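Local coordinates for glycoprotein (PDB 5MDM) that probably attaches the virion to host receptors and, triggered by acidic pH in the endosome, drives fusion of the viral and endosomal membranes, at residues Y191-F204 with R243-E255. Residues are numbered along the deposited sequence; the frame is centred on the assembly and turned at random.
Sequences YDKTKEIAAGGIVF and RIQEKHLLPLFKE
Gln245 reaches from the turn of the 243-248 hairpin into the connection of the beta-hairpin formed by strands 180-192 and 202-205, and its amide binds the backbone of that loop at two points. At the start of the side chain, CB lies close to the hydroxyl end of Tyr191 on one hand and to CG2 of Ile197 on the other. CG stands anti to the backbone N (chi1 -160°) and the chain runs extended beyond it, which carries the amide past the ring of Tyr191 to the main chain of 195-197. There OE1 accepts a hydrogen bond from Ile197 N at 3.0 Å, the donor tilted 24° from the carbonyl plane, while NE2 gives a weak but nearly straight bond to Lys195 O (3.3 Å). Donor and acceptor of the amide are thus both used, which favours this rotation of the group, although one of the two bonds is weak.

Lys247 runs past Ile197 in the opposite direction, and a bend late in its chain lets NZ make a weak hydrogen bond to Ile197 O (3.4 Å) and a long salt bridge to Glu196 OE2 (3.8 Å).

Next to these polar links, Ile197 forms the apolar centre: CD1 meets Ile244 CG2 at 3.7 Å and lies over one face of the Tyr191 ring, toward its rim, and CG1 touches Leu252 CD2. Ile202 CD1 continues the cluster to Leu249 CD1, and Phe204 brings CZ to Phe253 CZ, the two ring planes inclined at 41°.

The 243-255 segment, part of a region that probably takes part in trimerization, packs against this loop and the adjoining strand ends; no other chain of the assembly touches this contact. Glu39 of strand 36-49 accepts a hydrogen bond from Gln245 N, while Leu249 also touches Phe41 of that strand and Val189 of strand 180-192.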
# COMPACT_ATOMS: atom_id res chain seq x y z
N TYR A 191 -18.62 7.99 -30.34
CA TYR A 191 -18.83 9.31 -30.91
C TYR A 191 -20.20 9.44 -31.54
O TYR A 191 -20.84 8.44 -31.87
CB TYR A 191 -17.75 9.61 -31.95
CG TYR A 191 -17.73 8.66 -33.12
CD1 TYR A 191 -18.44 8.95 -34.28
CD2 TYR A 191 -17.00 7.49 -33.08
CE1 TYR A 191 -18.42 8.09 -35.36
CE2 TYR A 191 -16.98 6.62 -34.15
CZ TYR A 191 -17.68 6.92 -35.29
OH TYR A 191 -17.65 6.06 -36.35
N ASP A 192 -20.64 10.68 -31.73
CA ASP A 192 -21.94 10.93 -32.34
C ASP A 192 -21.91 10.53 -33.81
O ASP A 192 -21.14 11.08 -34.60
CB ASP A 192 -22.34 12.40 -32.17
CG ASP A 192 -23.82 12.62 -32.40
OD1 ASP A 192 -24.44 13.35 -31.59
OD2 ASP A 192 -24.36 12.07 -33.38
N LYS A 193 -22.75 9.57 -34.16
CA LYS A 193 -22.78 8.97 -35.49
C LYS A 193 -23.02 10.00 -36.59
O LYS A 193 -22.51 9.86 -37.71
CB LYS A 193 -23.87 7.90 -35.54
CG LYS A 193 -23.89 7.06 -36.80
CD LYS A 193 -25.19 6.28 -36.92
CE LYS A 193 -25.40 5.33 -35.74
NZ LYS A 193 -26.68 4.58 -35.86
N THR A 194 -23.78 11.03 -36.26
CA THR A 194 -24.24 12.00 -37.25
C THR A 194 -23.25 13.14 -37.46
O THR A 194 -22.96 13.52 -38.59
CB THR A 194 -25.59 12.59 -36.83
OG1 THR A 194 -25.38 13.85 -36.18
CG2 THR A 194 -26.30 11.64 -35.88
N LYS A 195 -22.73 13.68 -36.36
CA LYS A 195 -21.81 14.82 -36.42
C LYS A 195 -20.45 14.41 -36.99
O LYS A 195 -20.14 13.22 -37.09
CB LYS A 195 -21.62 15.43 -35.03
CG LYS A 195 -22.91 15.72 -34.29
CD LYS A 195 -22.64 16.36 -32.93
CE LYS A 195 -23.94 16.82 -32.27
NZ LYS A 195 -23.71 17.67 -31.07
N GLU A 196 -19.66 15.41 -37.37
CA GLU A 196 -18.30 15.19 -37.83
C GLU A 196 -17.40 14.82 -36.65
O GLU A 196 -17.44 15.48 -35.61
CB GLU A 196 -17.77 16.45 -38.51
CG GLU A 196 -16.36 16.34 -39.06
CD GLU A 196 -16.29 15.48 -40.30
OE1 GLU A 196 -15.84 15.98 -41.35
OE2 GLU A 196 -16.67 14.29 -40.22
N ILE A 197 -16.59 13.78 -36.81
CA ILE A 197 -15.73 13.31 -35.73
C ILE A 197 -14.71 14.37 -35.29
O ILE A 197 -14.03 14.98 -36.12
CB ILE A 197 -15.01 11.98 -36.11
CG1 ILE A 197 -14.21 11.43 -34.93
CG2 ILE A 197 -14.11 12.17 -37.32
CD1 ILE A 197 -14.98 10.45 -34.09
N ALA A 198 -14.63 14.60 -33.99
CA ALA A 198 -13.69 15.56 -33.42
C ALA A 198 -13.36 15.21 -31.97
O ALA A 198 -14.15 14.56 -31.28
CB ALA A 198 -14.25 16.97 -33.51
N ALA A 199 -12.19 15.66 -31.52
CA ALA A 199 -11.69 15.31 -30.19
C ALA A 199 -12.70 15.56 -29.07
O ALA A 199 -12.77 14.79 -28.11
CB ALA A 199 -10.40 16.06 -29.90
N GLY A 200 -13.49 16.62 -29.20
CA GLY A 200 -14.44 16.99 -28.17
C GLY A 200 -15.66 16.09 -28.14
O GLY A 200 -16.33 15.98 -27.11
N GLY A 201 -15.94 15.43 -29.26
CA GLY A 201 -17.10 14.57 -29.37
C GLY A 201 -16.76 13.09 -29.31
O GLY A 201 -17.53 12.25 -29.77
N ILE A 202 -15.60 12.78 -28.74
CA ILE A 202 -15.13 11.41 -28.60
C ILE A 202 -15.02 11.06 -27.13
O ILE A 202 -14.59 11.89 -26.32
CB ILE A 202 -13.75 11.23 -29.26
CG1 ILE A 202 -13.87 11.21 -30.78
CG2 ILE A 202 -13.07 9.96 -28.79
CD1 ILE A 202 -12.54 11.11 -31.49
N VAL A 203 -15.43 9.85 -26.78
CA VAL A 203 -15.21 9.31 -25.44
C VAL A 203 -14.49 7.96 -25.55
O VAL A 203 -14.93 7.08 -26.29
CB VAL A 203 -16.52 9.13 -24.68
CG1 VAL A 203 -16.32 8.24 -23.47
CG2 VAL A 203 -17.05 10.47 -24.26
N PHE A 204 -13.38 7.81 -24.82
CA PHE A 204 -12.63 6.57 -24.82
C PHE A 204 -13.03 5.62 -23.69
O PHE A 204 -13.29 6.06 -22.56
CB PHE A 204 -11.13 6.85 -24.74
CG PHE A 204 -10.58 7.58 -25.91
CD1 PHE A 204 -10.28 6.91 -27.08
CD2 PHE A 204 -10.37 8.95 -25.86
CE1 PHE A 204 -9.77 7.59 -28.17
CE2 PHE A 204 -9.86 9.62 -26.94
CZ PHE A 204 -9.56 8.95 -28.10
N ARG A 243 -7.81 4.68 -38.20
CA ARG A 243 -8.90 5.54 -38.64
C ARG A 243 -10.18 5.33 -37.83
O ARG A 243 -10.53 4.21 -37.47
CB ARG A 243 -9.19 5.31 -40.13
CG ARG A 243 -8.03 5.65 -41.05
CD ARG A 243 -8.38 5.33 -42.50
NE ARG A 243 -7.35 5.78 -43.44
CZ ARG A 243 -7.47 5.76 -44.76
NH1 ARG A 243 -8.59 5.31 -45.32
NH2 ARG A 243 -6.48 6.20 -45.53
N ILE A 244 -10.87 6.43 -37.55
CA ILE A 244 -12.17 6.41 -36.91
C ILE A 244 -13.08 7.29 -37.75
O ILE A 244 -12.70 8.41 -38.09
CB ILE A 244 -12.11 6.98 -35.47
CG1 ILE A 244 -11.28 6.06 -34.57
CG2 ILE A 244 -13.51 7.16 -34.91
CD1 ILE A 244 -11.84 4.66 -34.42
N GLN A 245 -14.27 6.79 -38.07
CA GLN A 245 -15.15 7.43 -39.04
C GLN A 245 -14.38 7.71 -40.32
O GLN A 245 -14.46 8.80 -40.88
CB GLN A 245 -15.77 8.72 -38.49
CG GLN A 245 -17.03 9.15 -39.22
CD GLN A 245 -17.63 10.43 -38.66
OE1 GLN A 245 -16.98 11.47 -38.62
NE2 GLN A 245 -18.89 10.35 -38.23
N GLU A 246 -13.61 6.71 -40.74
CA GLU A 246 -12.82 6.75 -41.97
C GLU A 246 -11.87 7.95 -42.04
O GLU A 246 -11.57 8.46 -43.11
CB GLU A 246 -13.72 6.68 -43.20
CG GLU A 246 -14.44 5.34 -43.34
CD GLU A 246 -15.39 5.30 -44.52
OE1 GLU A 246 -16.19 4.34 -44.60
OE2 GLU A 246 -15.34 6.21 -45.37
N LYS A 247 -11.40 8.40 -40.88
CA LYS A 247 -10.44 9.50 -40.82
C LYS A 247 -9.38 9.16 -39.79
O LYS A 247 -9.68 8.53 -38.77
CB LYS A 247 -11.13 10.80 -40.42
CG LYS A 247 -12.20 11.29 -41.39
CD LYS A 247 -13.04 12.38 -40.75
CE LYS A 247 -12.15 13.42 -40.07
NZ LYS A 247 -12.94 14.42 -39.29
N HIS A 248 -8.15 9.57 -40.06
CA HIS A 248 -7.05 9.48 -39.10
C HIS A 248 -7.46 9.96 -37.69
O HIS A 248 -7.83 11.11 -37.50
CB HIS A 248 -5.88 10.31 -39.61
CG HIS A 248 -6.30 11.62 -40.21
ND1 HIS A 248 -6.71 11.75 -41.52
CD2 HIS A 248 -6.38 12.86 -39.66
CE1 HIS A 248 -7.03 13.01 -41.76
NE2 HIS A 248 -6.83 13.71 -40.65
N LEU A 249 -7.37 9.07 -36.71
CA LEU A 249 -7.83 9.38 -35.35
C LEU A 249 -6.85 10.24 -34.56
O LEU A 249 -7.25 11.19 -33.88
CB LEU A 249 -8.15 8.09 -34.57
CG LEU A 249 -8.45 8.30 -33.09
CD1 LEU A 249 -9.70 9.16 -32.91
CD2 LEU A 249 -8.59 6.97 -32.35
N LEU A 250 -5.57 9.89 -34.63
CA LEU A 250 -4.53 10.56 -33.86
C LEU A 250 -4.42 12.09 -34.07
O LEU A 250 -4.34 12.84 -33.09
CB LEU A 250 -3.18 9.88 -34.08
CG LEU A 250 -2.00 10.33 -33.22
CD1 LEU A 250 -2.27 10.04 -31.75
CD2 LEU A 250 -0.73 9.65 -33.67
N PRO A 251 -4.41 12.56 -35.33
CA PRO A 251 -4.25 14.01 -35.55
C PRO A 251 -5.37 14.88 -34.98
O PRO A 251 -5.21 16.10 -34.91
CB PRO A 251 -4.22 14.13 -37.07
CG PRO A 251 -3.76 12.81 -37.53
CD PRO A 251 -4.40 11.84 -36.61
N LEU A 252 -6.48 14.27 -34.57
CA LEU A 252 -7.60 15.00 -34.00
C LEU A 252 -7.26 15.59 -32.64
O LEU A 252 -8.03 16.39 -32.10
CB LEU A 252 -8.80 14.07 -33.85
CG LEU A 252 -9.86 14.04 -34.95
CD1 LEU A 252 -9.22 13.86 -36.29
CD2 LEU A 252 -10.86 12.92 -34.67
N PHE A 253 -6.12 15.20 -32.08
CA PHE A 253 -5.78 15.56 -30.70
C PHE A 253 -4.59 16.50 -30.61
O PHE A 253 -3.56 16.28 -31.23
CB PHE A 253 -5.56 14.31 -29.85
CG PHE A 253 -6.78 13.45 -29.74
CD1 PHE A 253 -7.03 12.46 -30.68
CD2 PHE A 253 -7.68 13.63 -28.72
CE1 PHE A 253 -8.15 11.67 -30.60
CE2 PHE A 253 -8.81 12.84 -28.62
CZ PHE A 253 -9.05 11.87 -29.57
N LYS A 254 -4.76 17.55 -29.81
CA LYS A 254 -3.70 18.52 -29.57
C LYS A 254 -2.49 17.82 -28.95
O LYS A 254 -2.64 16.96 -28.08
CB LYS A 254 -4.20 19.64 -28.65
CG LYS A 254 -5.03 19.15 -27.45
CD LYS A 254 -5.42 20.30 -26.52
CE LYS A 254 -6.46 19.88 -25.49
NZ LYS A 254 -5.97 18.82 -24.55
N GLU A 255 -1.30 18.19 -29.41
CA GLU A 255 -0.06 17.73 -28.80
C GLU A 255 -0.05 18.17 -27.33
O GLU A 255 -0.55 19.25 -27.00
CB GLU A 255 1.14 18.31 -29.53
CG GLU A 255 2.48 17.85 -29.00
CD GLU A 255 3.09 16.73 -29.82
OE1 GLU A 255 3.62 17.02 -30.92
OE2 GLU A 255 3.03 15.57 -29.37